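Local structure of putative lipoprotein (Bacteroides thetaiotaomicron, 4Q1Z) at residues S106-K111 with L142-I147; F149-P154 with Y174-W179; E166-N171 with Y299-I304; A265-R270 with K305-A310. The protein is of unknown function but belongs to the DUF4876 family, and as a lipoprotein is probably tethered to a membrane by lipid. All coordinates share one frame; numbering follows the deposited sequence.

Contact 1: S106-K111 with L142-I147; sequences SPLIFK and LYLDGI
L108 pushes its side chain into a shallow hollow lined by L142, L144 and I147, the last two of which are the first and fourth residues of a type II beta turn. L108 begins strand 108-114 in the large mixed sheet, whereas L142 belongs to strand 142-143, which pairs with strand 189-190 in a small sheet of its own. The contact joins the two mainly through side chains, the main chains keeping apart: L108 CA and L142 CA, the nearest pair, are 8.3 Å from each other. L142 makes one wall of the hollow, its CD1 resting 4.0 Å from L108 CB and also touching the carbonyl oxygen of P107. With CG swung anti to the backbone N (chi1 -175°), L108 reaches forward with its CD2 methyl as the leading bump. L144 meets that methyl crosswise, its branch running at about a right angle to that of L108. I134, I268 and L308 also touch L108, so the bump is buried among aliphatic groups. The turn holds its shape through I147 N, which bonds to L144 O at 3.1 Å, and G146 takes the positive phi that favours glycine there. At the floor of the hollow I147 comes tip to tip with L108, its CD1 3.9 Å from L108 CD2 and the CD2 methyl of L144 just beside, 4.1 Å from that same L108 atom.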
loop_
_atom_site.group_PDB
_atom_site.type_symbol
_atom_site.label_atom_id
_atom_site.label_comp_id
_atom_site.label_asym_id
_atom_site.label_seq_id
_atom_site.Cartn_x
_atom_site.Cartn_y
_atom_site.Cartn_z
ATOM N N SER A 106 -0.524 4.565 6.927
ATOM C CA SER A 106 -1.491 3.943 6.013
ATOM C C SER A 106 -1.234 2.423 6.020
ATOM O O SER A 106 -0.128 1.985 5.719
ATOM C CB SER A 106 -1.409 4.535 4.618
ATOM O OG SER A 106 -2.583 4.177 3.916
ATOM N N PRO A 107 -2.206 1.626 6.500
ATOM C CA PRO A 107 -1.970 0.189 6.693
ATOM C C PRO A 107 -1.493 -0.666 5.481
ATOM O O PRO A 107 -0.561 -1.475 5.651
ATOM C CB PRO A 107 -3.335 -0.305 7.173
ATOM C CG PRO A 107 -4.316 0.792 6.809
ATOM C CD PRO A 107 -3.544 2.015 6.993
ATOM N N LEU A 108 -2.161 -0.580 4.304
ATOM C CA LEU A 108 -1.795 -1.424 3.169
ATOM C C LEU A 108 -1.630 -0.568 1.951
ATOM O O LEU A 108 -2.613 -0.060 1.401
ATOM C CB LEU A 108 -2.844 -2.523 2.978
ATOM C CG LEU A 108 -2.550 -3.562 1.900
ATOM C CD1 LEU A 108 -1.378 -4.428 2.278
ATOM C CD2 LEU A 108 -3.813 -4.322 1.541
ATOM N N ILE A 109 -0.370 -0.366 1.543
ATOM C CA ILE A 109 -0.065 0.582 0.458
ATOM C C ILE A 109 0.716 -0.030 -0.709
ATOM O O ILE A 109 1.304 -1.112 -0.583
ATOM C CB ILE A 109 0.682 1.849 1.024
ATOM C CG1 ILE A 109 1.878 1.534 1.967
ATOM C CG2 ILE A 109 -0.293 2.785 1.720
ATOM C CD1 ILE A 109 3.281 1.237 1.315
ATOM N N PHE A 110 0.711 0.700 -1.847
ATOM C CA PHE A 110 1.485 0.436 -3.071
ATOM C C PHE A 110 2.908 0.865 -2.776
ATOM O O PHE A 110 3.157 2.061 -2.601
ATOM C CB PHE A 110 0.904 1.233 -4.264
ATOM C CG PHE A 110 -0.284 0.608 -4.969
ATOM C CD1 PHE A 110 -0.123 -0.518 -5.781
ATOM C CD2 PHE A 110 -1.547 1.186 -4.886
ATOM C CE1 PHE A 110 -1.221 -1.084 -6.444
ATOM C CE2 PHE A 110 -2.640 0.619 -5.543
ATOM C CZ PHE A 110 -2.473 -0.515 -6.314
ATOM N N LYS A 111 3.823 -0.085 -2.631
ATOM C CA LYS A 111 5.223 0.217 -2.276
ATOM C C LYS A 111 6.088 0.602 -3.525
ATOM O O LYS A 111 6.911 1.524 -3.478
ATOM C CB LYS A 111 5.822 -1.006 -1.549
ATOM C CG LYS A 111 7.192 -0.791 -0.951
ATOM C CD LYS A 111 7.649 -2.045 -0.225
ATOM C CE LYS A 111 9.144 -2.193 -0.209
ATOM N NZ LYS A 111 9.700 -2.314 -1.572
ATOM N N LEU A 142 -2.361 -8.647 8.284
ATOM C CA LEU A 142 -3.531 -8.333 7.461
ATOM C C LEU A 142 -3.801 -9.489 6.537
ATOM O O LEU A 142 -2.844 -10.097 6.048
ATOM C CB LEU A 142 -3.280 -7.089 6.596
ATOM C CG LEU A 142 -3.315 -5.714 7.231
ATOM C CD1 LEU A 142 -2.596 -4.713 6.342
ATOM C CD2 LEU A 142 -4.770 -5.260 7.523
ATOM N N TYR A 143 -5.070 -9.749 6.212
ATOM C CA TYR A 143 -5.376 -10.815 5.267
ATOM C C TYR A 143 -5.758 -10.234 3.930
ATOM O O TYR A 143 -6.698 -9.440 3.843
ATOM C CB TYR A 143 -6.468 -11.732 5.804
ATOM C CG TYR A 143 -5.968 -12.603 6.931
ATOM C CD1 TYR A 143 -5.375 -13.835 6.676
ATOM C CD2 TYR A 143 -6.096 -12.203 8.256
ATOM C CE1 TYR A 143 -4.945 -14.658 7.713
ATOM C CE2 TYR A 143 -5.653 -13.009 9.301
ATOM C CZ TYR A 143 -5.078 -14.237 9.025
ATOM O OH TYR A 143 -4.623 -15.026 10.056
ATOM N N LEU A 144 -5.024 -10.625 2.879
ATOM C CA LEU A 144 -5.256 -10.137 1.517
ATOM C C LEU A 144 -6.497 -10.732 0.863
ATOM O O LEU A 144 -6.961 -10.192 -0.131
ATOM C CB LEU A 144 -4.045 -10.442 0.617
ATOM C CG LEU A 144 -2.754 -9.686 0.887
ATOM C CD1 LEU A 144 -1.642 -10.326 0.131
ATOM C CD2 LEU A 144 -2.880 -8.204 0.510
ATOM N N ASP A 145 -7.041 -11.812 1.410
ATOM C CA ASP A 145 -8.194 -12.518 0.850
ATOM C C ASP A 145 -9.343 -11.585 0.446
ATOM O O ASP A 145 -9.839 -10.811 1.258
ATOM C CB ASP A 145 -8.714 -13.553 1.853
ATOM C CG ASP A 145 -7.668 -14.514 2.331
ATOM O OD1 ASP A 145 -6.581 -14.055 2.720
ATOM O OD2 ASP A 145 -7.933 -15.728 2.313
ATOM N N GLY A 146 -9.749 -11.680 -0.810
ATOM C CA GLY A 146 -10.874 -10.926 -1.347
ATOM C C GLY A 146 -10.737 -9.427 -1.498
ATOM O O GLY A 146 -11.738 -8.765 -1.799
ATOM N N ILE A 147 -9.517 -8.870 -1.253
ATOM C CA ILE A 147 -9.239 -7.449 -1.450
ATOM C C ILE A 147 -9.200 -7.261 -2.966
ATOM O O ILE A 147 -8.755 -8.162 -3.689
ATOM C CB ILE A 147 -7.951 -6.985 -0.718
ATOM C CG1 ILE A 147 -8.230 -6.800 0.790
ATOM C CG2 ILE A 147 -7.391 -5.682 -1.318
ATOM C CD1 ILE A 147 -7.045 -6.571 1.620
#

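Contact 2: F149-P154 with Y174-W179; sequences FANLTP and YGERVW
F149 and W179 form the tight end of this antiparallel pairing, exchanging two straight backbone bonds: F149 N to W179 O and W179 N to F149 O are both 2.8 Å long, each with an angle of 170° at the hydrogen. Next to them A150 and V178 face each other as a non-hydrogen-bonded pair, and A150 CB rests 4.2 Å from V178 CG2 on the face covered by I302. Further along, the pairing slackens. The bond from N151 N to R177 O is weak at 3.4 Å, and at E176 the chain turns a corner from one sheet to another. Past the corner the strands close up again, with T153 N bonded to Y174 O at 2.9 Å. The partly exposed E176 has a loose side chain: its N still bonds firmly to N151 O at 2.9 Å, but its carboxylate receives only a weak bond from N151 ND2 to OE2, 3.3 Å, the amide and carboxylate planes standing 85° apart. A chi1 of 72° swings the N151 amide over to that carboxylate, and its OD1 takes the stronger bond, to Y257 OH. Cutting this side chain back to an alanine is likely to leave the Y257 hydroxyl and the E176 carboxylate without these partners. Strand 148-152 lies in the large sheet between strands 177-180 and 265-269; on the far side of the corner, G175 pairs with A300 of strand 299-303.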
loop_
_atom_site.group_PDB
_atom_site.type_symbol
_atom_site.label_atom_id
_atom_site.label_comp_id
_atom_site.label_asym_id
_atom_site.label_seq_id
_atom_site.Cartn_x
_atom_site.Cartn_y
_atom_site.Cartn_z
ATOM N N PHE A 149 -8.407 -5.072 -6.645
ATOM C CA PHE A 149 -7.436 -4.321 -7.423
ATOM C C PHE A 149 -8.124 -3.832 -8.660
ATOM O O PHE A 149 -8.712 -4.646 -9.370
ATOM C CB PHE A 149 -6.217 -5.202 -7.808
ATOM C CG PHE A 149 -5.166 -4.476 -8.614
ATOM C CD1 PHE A 149 -5.384 -4.162 -9.962
ATOM C CD2 PHE A 149 -3.948 -4.123 -8.040
ATOM C CE1 PHE A 149 -4.446 -3.428 -10.692
ATOM C CE2 PHE A 149 -2.979 -3.438 -8.787
ATOM C CZ PHE A 149 -3.239 -3.088 -10.107
ATOM N N ALA A 150 -7.993 -2.533 -8.966
ATOM C CA ALA A 150 -8.545 -1.946 -10.175
ATOM C C ALA A 150 -7.641 -0.847 -10.763
ATOM O O ALA A 150 -6.874 -0.192 -10.044
ATOM C CB ALA A 150 -9.935 -1.362 -9.888
ATOM N N ASN A 151 -7.758 -0.657 -12.090
ATOM C CA ASN A 151 -7.182 0.468 -12.821
ATOM C C ASN A 151 -8.378 1.343 -13.196
ATOM O O ASN A 151 -9.474 0.826 -13.431
ATOM C CB ASN A 151 -6.312 0.057 -14.027
ATOM C CG ASN A 151 -7.060 -0.478 -15.216
ATOM O OD1 ASN A 151 -7.562 -1.588 -15.194
ATOM N ND2 ASN A 151 -7.136 0.295 -16.287
ATOM N N LEU A 152 -8.218 2.647 -13.145
ATOM C CA LEU A 152 -9.354 3.525 -13.411
ATOM C C LEU A 152 -9.354 4.007 -14.840
ATOM O O LEU A 152 -8.325 3.970 -15.504
ATOM C CB LEU A 152 -9.398 4.756 -12.443
ATOM C CG LEU A 152 -9.120 4.571 -10.939
ATOM C CD1 LEU A 152 -9.249 5.870 -10.251
ATOM C CD2 LEU A 152 -10.087 3.587 -10.280
ATOM N N THR A 153 -10.514 4.511 -15.283
ATOM C CA THR A 153 -10.725 5.124 -16.586
ATOM C C THR A 153 -10.681 6.681 -16.460
ATOM O O THR A 153 -11.109 7.211 -15.422
ATOM C CB THR A 153 -12.059 4.654 -17.193
ATOM O OG1 THR A 153 -12.095 5.014 -18.585
ATOM C CG2 THR A 153 -13.271 5.226 -16.484
ATOM N N PRO A 154 -10.249 7.443 -17.505
ATOM C CA PRO A 154 -9.648 7.008 -18.796
ATOM C C PRO A 154 -8.339 6.261 -18.555
ATOM O O PRO A 154 -7.542 6.754 -17.766
ATOM C CB PRO A 154 -9.411 8.348 -19.534
ATOM C CG PRO A 154 -10.336 9.325 -18.860
ATOM C CD PRO A 154 -10.295 8.916 -17.429
ATOM N N TYR A 174 -13.971 5.432 -10.983
ATOM C CA TYR A 174 -14.598 4.611 -12.020
ATOM C C TYR A 174 -13.588 3.662 -12.654
ATOM O O TYR A 174 -12.649 4.101 -13.307
ATOM C CB TYR A 174 -15.276 5.533 -13.044
ATOM C CG TYR A 174 -16.400 6.326 -12.403
ATOM C CD1 TYR A 174 -16.146 7.529 -11.743
ATOM C CD2 TYR A 174 -17.711 5.856 -12.422
ATOM C CE1 TYR A 174 -17.161 8.223 -11.089
ATOM C CE2 TYR A 174 -18.733 6.543 -11.771
ATOM C CZ TYR A 174 -18.459 7.738 -11.128
ATOM O OH TYR A 174 -19.477 8.440 -10.533
ATOM N N GLY A 175 -13.766 2.371 -12.370
ATOM C CA GLY A 175 -12.860 1.306 -12.789
ATOM C C GLY A 175 -13.107 0.758 -14.175
ATOM O O GLY A 175 -14.259 0.504 -14.563
ATOM N N GLU A 176 -11.996 0.576 -14.917
ATOM C CA GLU A 176 -11.940 0.010 -16.253
ATOM C C GLU A 176 -12.050 -1.523 -16.121
ATOM O O GLU A 176 -12.977 -2.131 -16.684
ATOM C CB GLU A 176 -10.646 0.440 -16.949
ATOM C CG GLU A 176 -10.582 0.046 -18.413
ATOM C CD GLU A 176 -9.180 0.067 -18.976
ATOM O OE1 GLU A 176 -8.716 1.166 -19.353
ATOM O OE2 GLU A 176 -8.533 -1.008 -19.014
ATOM N N ARG A 177 -11.106 -2.131 -15.336
ATOM C CA ARG A 177 -11.045 -3.567 -15.005
ATOM C C ARG A 177 -10.809 -3.736 -13.492
ATOM O O ARG A 177 -10.094 -2.942 -12.886
ATOM C CB ARG A 177 -9.980 -4.321 -15.831
ATOM C CG ARG A 177 -10.252 -5.824 -15.869
ATOM C CD ARG A 177 -9.172 -6.621 -16.559
ATOM N NE ARG A 177 -9.003 -6.263 -17.973
ATOM C CZ ARG A 177 -9.596 -6.889 -18.990
ATOM N NH1 ARG A 177 -10.428 -7.898 -18.766
ATOM N NH2 ARG A 177 -9.372 -6.498 -20.236
ATOM N N VAL A 178 -11.476 -4.723 -12.890
ATOM C CA VAL A 178 -11.441 -5.048 -11.448
ATOM C C VAL A 178 -11.070 -6.535 -11.279
ATOM O O VAL A 178 -11.592 -7.402 -11.986
ATOM C CB VAL A 178 -12.788 -4.728 -10.697
ATOM C CG1 VAL A 178 -12.609 -4.812 -9.185
ATOM C CG2 VAL A 178 -13.391 -3.372 -11.110
ATOM N N TRP A 179 -10.125 -6.795 -10.383
ATOM C CA TRP A 179 -9.652 -8.109 -9.965
ATOM C C TRP A 179 -9.796 -8.194 -8.458
ATOM O O TRP A 179 -9.956 -7.163 -7.794
ATOM C CB TRP A 179 -8.169 -8.344 -10.352
ATOM C CG TRP A 179 -7.840 -8.219 -11.803
ATOM C CD1 TRP A 179 -7.528 -7.071 -12.481
ATOM C CD2 TRP A 179 -7.676 -9.297 -12.738
ATOM N NE1 TRP A 179 -7.263 -7.364 -13.800
ATOM C CE2 TRP A 179 -7.293 -8.729 -13.970
ATOM C CE3 TRP A 179 -7.816 -10.696 -12.653
ATOM C CZ2 TRP A 179 -7.008 -9.518 -15.102
ATOM C CZ3 TRP A 179 -7.605 -11.466 -13.792
ATOM C CH2 TRP A 179 -7.194 -10.877 -14.995
#

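Contact 3: E166-N171 with Y299-I304; sequences EADGNN and YAKIPI
The salt bridge between D168 and K301 ties a short 3-10 turn, residues 166-168, to strand 299-303 of a small three-stranded sheet. K301 NZ lies 2.9 Å from D168 OD1 and approaches its syn lone pair, the side of the other oxygen. The two side chains come from opposite directions. The extended lysine, with CG beside its backbone N (chi1 -74°), passes its CD and CE close by D168 OD2, CE being 3.3 Å from that oxygen, so the aliphatic stem packs against the carboxylate as the ammonium bonds to it. Both charged groups have second partners: Y174 OH holds D168 OD2, and K301 NZ also bonds to N284 O. With a methionine here in place of the lysine, the buried D168 carboxylate would probably lose its countercharge and N284 O this donor. The turn is closed by G169 N on E166 O at 3.1 Å, and G169 itself adopts a positive phi. From there the chain runs through the exposed N170 and N171 into strand 172-175, which pairs antiparallel with 299-303. The bond from I304 N to N171 O, 3.0 Å long with an angle of 168° at the hydrogen, continues the antiparallel register two residues past the A173-I302 pair, just beyond the ends of both strands, the donor tilted 27° from the carbonyl plane. P303 CA leans on the same oxygen at 3.6 Å. I304 then lies over the loop backbone, its CB 3.5 Å from N171 O and its CD1 close to the carbonyl oxygen of N170.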
loop_
_atom_site.group_PDB
_atom_site.type_symbol
_atom_site.label_atom_id
_atom_site.label_comp_id
_atom_site.label_asym_id
_atom_site.label_seq_id
_atom_site.Cartn_x
_atom_site.Cartn_y
_atom_site.Cartn_z
ATOM N N GLU A 166 -25.279 12.212 -12.192
ATOM C CA GLU A 166 -25.456 13.269 -11.200
ATOM C C GLU A 166 -25.697 12.653 -9.813
ATOM O O GLU A 166 -25.104 13.102 -8.826
ATOM C CB GLU A 166 -26.620 14.182 -11.614
ATOM N N ALA A 167 -26.497 11.565 -9.769
ATOM C CA ALA A 167 -26.866 10.807 -8.566
ATOM C C ALA A 167 -25.660 10.231 -7.796
ATOM O O ALA A 167 -25.767 9.987 -6.588
ATOM C CB ALA A 167 -27.804 9.676 -8.945
ATOM N N ASP A 168 -24.534 9.996 -8.489
ATOM C CA ASP A 168 -23.324 9.436 -7.877
ATOM C C ASP A 168 -22.614 10.418 -6.956
ATOM O O ASP A 168 -21.884 9.990 -6.058
ATOM C CB ASP A 168 -22.338 9.015 -8.967
ATOM C CG ASP A 168 -22.634 7.736 -9.707
ATOM O OD1 ASP A 168 -23.753 7.182 -9.533
ATOM O OD2 ASP A 168 -21.770 7.302 -10.482
ATOM N N GLY A 169 -22.784 11.713 -7.243
ATOM C CA GLY A 169 -22.133 12.798 -6.530
ATOM C C GLY A 169 -20.637 12.682 -6.701
ATOM O O GLY A 169 -20.139 12.522 -7.823
ATOM N N ASN A 170 -19.913 12.714 -5.602
ATOM C CA ASN A 170 -18.473 12.562 -5.701
ATOM C C ASN A 170 -18.052 11.419 -4.773
ATOM O O ASN A 170 -17.047 11.504 -4.073
ATOM C CB ASN A 170 -17.779 13.903 -5.401
ATOM C CG ASN A 170 -17.539 14.721 -6.657
ATOM O OD1 ASN A 170 -18.445 15.377 -7.188
ATOM N ND2 ASN A 170 -16.319 14.653 -7.195
ATOM N N ASN A 171 -18.833 10.328 -4.806
ATOM C CA ASN A 171 -18.653 9.186 -3.929
ATOM C C ASN A 171 -17.851 8.058 -4.529
ATOM O O ASN A 171 -17.548 7.090 -3.808
ATOM C CB ASN A 171 -20.017 8.654 -3.514
ATOM C CG ASN A 171 -20.768 9.620 -2.640
ATOM O OD1 ASN A 171 -21.862 10.074 -2.980
ATOM N ND2 ASN A 171 -20.172 9.994 -1.515
ATOM N N TYR A 299 -18.295 1.024 -16.759
ATOM C CA TYR A 299 -17.255 1.176 -15.750
ATOM C C TYR A 299 -17.807 0.823 -14.405
ATOM O O TYR A 299 -19.021 0.924 -14.192
ATOM C CB TYR A 299 -16.695 2.599 -15.796
ATOM C CG TYR A 299 -16.072 2.898 -17.148
ATOM C CD1 TYR A 299 -14.958 2.183 -17.600
ATOM C CD2 TYR A 299 -16.655 3.813 -18.019
ATOM C CE1 TYR A 299 -14.421 2.408 -18.859
ATOM C CE2 TYR A 299 -16.101 4.068 -19.270
ATOM C CZ TYR A 299 -14.974 3.373 -19.675
ATOM O OH TYR A 299 -14.404 3.623 -20.890
ATOM N N ALA A 300 -16.958 0.297 -13.528
ATOM C CA ALA A 300 -17.433 -0.126 -12.197
ATOM C C ALA A 300 -17.337 1.014 -11.243
ATOM O O ALA A 300 -16.323 1.708 -11.215
ATOM C CB ALA A 300 -16.621 -1.310 -11.688
ATOM N N LYS A 301 -18.407 1.237 -10.479
ATOM C CA LYS A 301 -18.468 2.305 -9.480
ATOM C C LYS A 301 -17.788 1.819 -8.228
ATOM O O LYS A 301 -18.313 0.962 -7.525
ATOM C CB LYS A 301 -19.914 2.764 -9.216
ATOM C CG LYS A 301 -20.490 3.594 -10.349
ATOM C CD LYS A 301 -21.880 4.050 -9.968
ATOM C CE LYS A 301 -22.756 4.252 -11.188
ATOM N NZ LYS A 301 -24.137 4.667 -10.832
ATOM N N ILE A 302 -16.573 2.319 -7.994
ATOM C CA ILE A 302 -15.769 1.948 -6.834
ATOM C C ILE A 302 -15.999 2.980 -5.718
ATOM O O ILE A 302 -15.565 4.125 -5.871
ATOM C CB ILE A 302 -14.271 1.810 -7.224
ATOM C CG1 ILE A 302 -14.071 0.654 -8.257
ATOM C CG2 ILE A 302 -13.359 1.651 -5.983
ATOM C CD1 ILE A 302 -12.853 0.786 -9.101
ATOM N N PRO A 303 -16.663 2.613 -4.588
ATOM C CA PRO A 303 -16.832 3.579 -3.491
ATOM C C PRO A 303 -15.482 4.040 -2.937
ATOM O O PRO A 303 -14.641 3.227 -2.516
ATOM C CB PRO A 303 -17.648 2.785 -2.454
ATOM C CG PRO A 303 -18.375 1.756 -3.284
ATOM C CD PRO A 303 -17.291 1.329 -4.236
ATOM N N ILE A 304 -15.272 5.358 -2.976
ATOM C CA ILE A 304 -14.083 6.054 -2.464
ATOM C C ILE A 304 -13.805 5.645 -0.980
ATOM O O ILE A 304 -12.648 5.508 -0.582
ATOM C CB ILE A 304 -14.304 7.590 -2.641
ATOM C CG1 ILE A 304 -13.923 8.030 -4.072
ATOM C CG2 ILE A 304 -13.598 8.432 -1.584
ATOM C CD1 ILE A 304 -14.548 9.397 -4.509
#

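Contact 4: A265-R270 with K305-A310; sequences AYVIFR and KYVLDA
F269 and Y306 carry the two rings at this contact, and both are approached obliquely. Beside the Y306 ring stands the backbone oxygen of R270, 3.4 Å from Y306 CG, while Y306 CB comes obliquely toward the F269 ring, 4.1 Å from F269 CB. A chi1 of 62° turns the phenyl away from segment 305-310, where Y148 lies nearly parallel to it and W277 meets it edge-to-face; Y306 OH bonds to E275. Between these rings and V267 the strands make a classic beta bulge, with L308 and D309 both set against I268. I268 O takes L308 N at 2.9 Å and also, weakly, D309 N. I268 N returns a bond to D309 O at 3.0 Å. R270 N holds Y306 O at 3.0 Å on the other side of the bulge. The extra residue lets V307 and A310 turn to one face of the sheet, where V267 CG1 packs 3.7 Å from A310 CB. Strand 307-312 is the outermost of the large sheet within the chain, and strand 265-269 lies between it and strand 148-152, F149 touching I268 and A150 touching V267.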
loop_
_atom_site.group_PDB
_atom_site.type_symbol
_atom_site.label_atom_id
_atom_site.label_comp_id
_atom_site.label_asym_id
_atom_site.label_seq_id
_atom_site.Cartn_x
_atom_site.Cartn_y
_atom_site.Cartn_z
ATOM N N ALA A 265 -3.967 4.724 -13.458
ATOM C CA ALA A 265 -4.518 5.110 -12.159
ATOM C C ALA A 265 -4.894 3.795 -11.448
ATOM O O ALA A 265 -5.732 3.041 -11.950
ATOM C CB ALA A 265 -5.708 6.043 -12.333
ATOM N N TYR A 266 -4.170 3.468 -10.360
ATOM C CA TYR A 266 -4.281 2.186 -9.630
ATOM C C TYR A 266 -4.941 2.347 -8.289
ATOM O O TYR A 266 -4.618 3.277 -7.563
ATOM C CB TYR A 266 -2.857 1.583 -9.418
ATOM C CG TYR A 266 -1.960 1.725 -10.636
ATOM C CD1 TYR A 266 -2.210 0.994 -11.802
ATOM C CD2 TYR A 266 -0.900 2.630 -10.646
ATOM C CE1 TYR A 266 -1.426 1.161 -12.944
ATOM C CE2 TYR A 266 -0.076 2.768 -11.775
ATOM C CZ TYR A 266 -0.365 2.052 -12.933
ATOM O OH TYR A 266 0.397 2.193 -14.070
ATOM N N VAL A 267 -5.828 1.414 -7.928
ATOM C CA VAL A 267 -6.474 1.388 -6.609
ATOM C C VAL A 267 -6.527 -0.036 -6.064
ATOM O O VAL A 267 -6.735 -0.992 -6.812
ATOM C CB VAL A 267 -7.910 2.028 -6.535
ATOM C CG1 VAL A 267 -7.886 3.540 -6.748
ATOM C CG2 VAL A 267 -8.903 1.350 -7.474
ATOM N N ILE A 268 -6.411 -0.151 -4.733
ATOM C CA ILE A 268 -6.669 -1.376 -3.985
ATOM C C ILE A 268 -7.753 -1.008 -2.993
ATOM O O ILE A 268 -7.692 0.075 -2.386
ATOM C CB ILE A 268 -5.465 -2.112 -3.360
ATOM C CG1 ILE A 268 -4.547 -1.167 -2.517
ATOM C CG2 ILE A 268 -4.716 -2.933 -4.460
ATOM C CD1 ILE A 268 -3.661 -1.854 -1.526
ATOM N N PHE A 269 -8.796 -1.846 -2.890
ATOM C CA PHE A 269 -9.931 -1.523 -2.024
ATOM C C PHE A 269 -10.559 -2.769 -1.395
ATOM O O PHE A 269 -10.537 -3.873 -1.967
ATOM C CB PHE A 269 -10.978 -0.696 -2.773
ATOM C CG PHE A 269 -11.642 -1.333 -3.977
ATOM C CD1 PHE A 269 -11.035 -1.289 -5.235
ATOM C CD2 PHE A 269 -12.924 -1.900 -3.874
ATOM C CE1 PHE A 269 -11.676 -1.824 -6.356
ATOM C CE2 PHE A 269 -13.557 -2.436 -4.993
ATOM C CZ PHE A 269 -12.943 -2.367 -6.232
ATOM N N ARG A 270 -11.106 -2.555 -0.187
ATOM C CA ARG A 270 -11.739 -3.596 0.621
ATOM C C ARG A 270 -13.232 -3.318 0.788
ATOM O O ARG A 270 -13.636 -2.206 1.103
ATOM C CB ARG A 270 -11.047 -3.694 2.003
ATOM C CG ARG A 270 -11.261 -5.026 2.717
ATOM C CD ARG A 270 -10.809 -4.974 4.168
ATOM N NE ARG A 270 -10.708 -6.310 4.761
ATOM C CZ ARG A 270 -11.703 -6.944 5.378
ATOM N NH1 ARG A 270 -12.896 -6.370 5.494
ATOM N NH2 ARG A 270 -11.515 -8.155 5.883
ATOM N N LYS A 305 -14.867 5.396 -0.208
ATOM C CA LYS A 305 -14.785 5.018 1.204
ATOM C C LYS A 305 -14.174 3.602 1.399
ATOM O O LYS A 305 -13.794 3.263 2.523
ATOM C CB LYS A 305 -16.174 5.124 1.880
ATOM C CG LYS A 305 -17.269 4.205 1.316
ATOM C CD LYS A 305 -18.443 4.057 2.288
ATOM C CE LYS A 305 -19.627 3.353 1.671
ATOM N NZ LYS A 305 -20.728 3.105 2.648
ATOM N N TYR A 306 -14.103 2.783 0.322
ATOM C CA TYR A 306 -13.553 1.424 0.392
ATOM C C TYR A 306 -12.057 1.373 0.064
ATOM O O TYR A 306 -11.402 0.368 0.344
ATOM C CB TYR A 306 -14.269 0.515 -0.614
ATOM C CG TYR A 306 -15.695 0.066 -0.326
ATOM C CD1 TYR A 306 -16.325 0.381 0.875
ATOM C CD2 TYR A 306 -16.415 -0.668 -1.266
ATOM C CE1 TYR A 306 -17.647 0.007 1.114
ATOM C CE2 TYR A 306 -17.725 -1.081 -1.019
ATOM C CZ TYR A 306 -18.330 -0.751 0.172
ATOM O OH TYR A 306 -19.617 -1.172 0.381
ATOM N N VAL A 307 -11.530 2.440 -0.548
ATOM C CA VAL A 307 -10.170 2.502 -1.040
ATOM C C VAL A 307 -9.120 2.541 0.117
ATOM O O VAL A 307 -9.154 3.400 0.987
ATOM C CB VAL A 307 -9.988 3.651 -2.076
ATOM C CG1 VAL A 307 -8.572 3.673 -2.635
ATOM C CG2 VAL A 307 -10.984 3.501 -3.221
ATOM N N LEU A 308 -8.173 1.583 0.061
ATOM C CA LEU A 308 -7.040 1.386 0.967
ATOM C C LEU A 308 -5.827 2.209 0.483
ATOM O O LEU A 308 -5.141 2.823 1.314
ATOM C CB LEU A 308 -6.699 -0.115 1.042
ATOM C CG LEU A 308 -7.679 -1.004 1.802
ATOM C CD1 LEU A 308 -7.318 -2.445 1.661
ATOM C CD2 LEU A 308 -7.714 -0.654 3.269
ATOM N N ASP A 309 -5.574 2.230 -0.867
ATOM C CA ASP A 309 -4.526 3.052 -1.479
ATOM C C ASP A 309 -4.843 3.330 -2.954
ATOM O O ASP A 309 -5.397 2.473 -3.637
ATOM C CB ASP A 309 -3.104 2.439 -1.327
ATOM C CG ASP A 309 -1.909 3.396 -1.570
ATOM O OD1 ASP A 309 -2.061 4.617 -1.372
ATOM O OD2 ASP A 309 -0.807 2.904 -1.856
ATOM N N ALA A 310 -4.451 4.518 -3.435
ATOM C CA ALA A 310 -4.597 4.980 -4.815
ATOM C C ALA A 310 -3.339 5.684 -5.287
ATOM O O ALA A 310 -2.742 6.441 -4.533
ATOM C CB ALA A 310 -5.783 5.914 -4.926
#

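In the fold
Contacts 2 and 4 build neighbouring parts of the large sheet, their centres about 10 Å apart and joined where A150 O meets V267 N at 2.9 Å. Contact 1 lies about 9 Å from contact 4, centre to centre; F110 N and D309 OD2, 2.7 Å apart, probably share a hydrogen bond, and I147 CG2 rests on F269 O. F110 also packs against F149 of contact 2. Contact 3 is the outlying one, its centre about 22 Å from that of contact 1, yet its I302 CG1 reaches F269 CZ of contact 4 at 3.8 Å, and A300 O meets G175 N of contact 2. Glycol molecules, probably from crystallisation, lie near P107, Y174, N170, P303 and Y306.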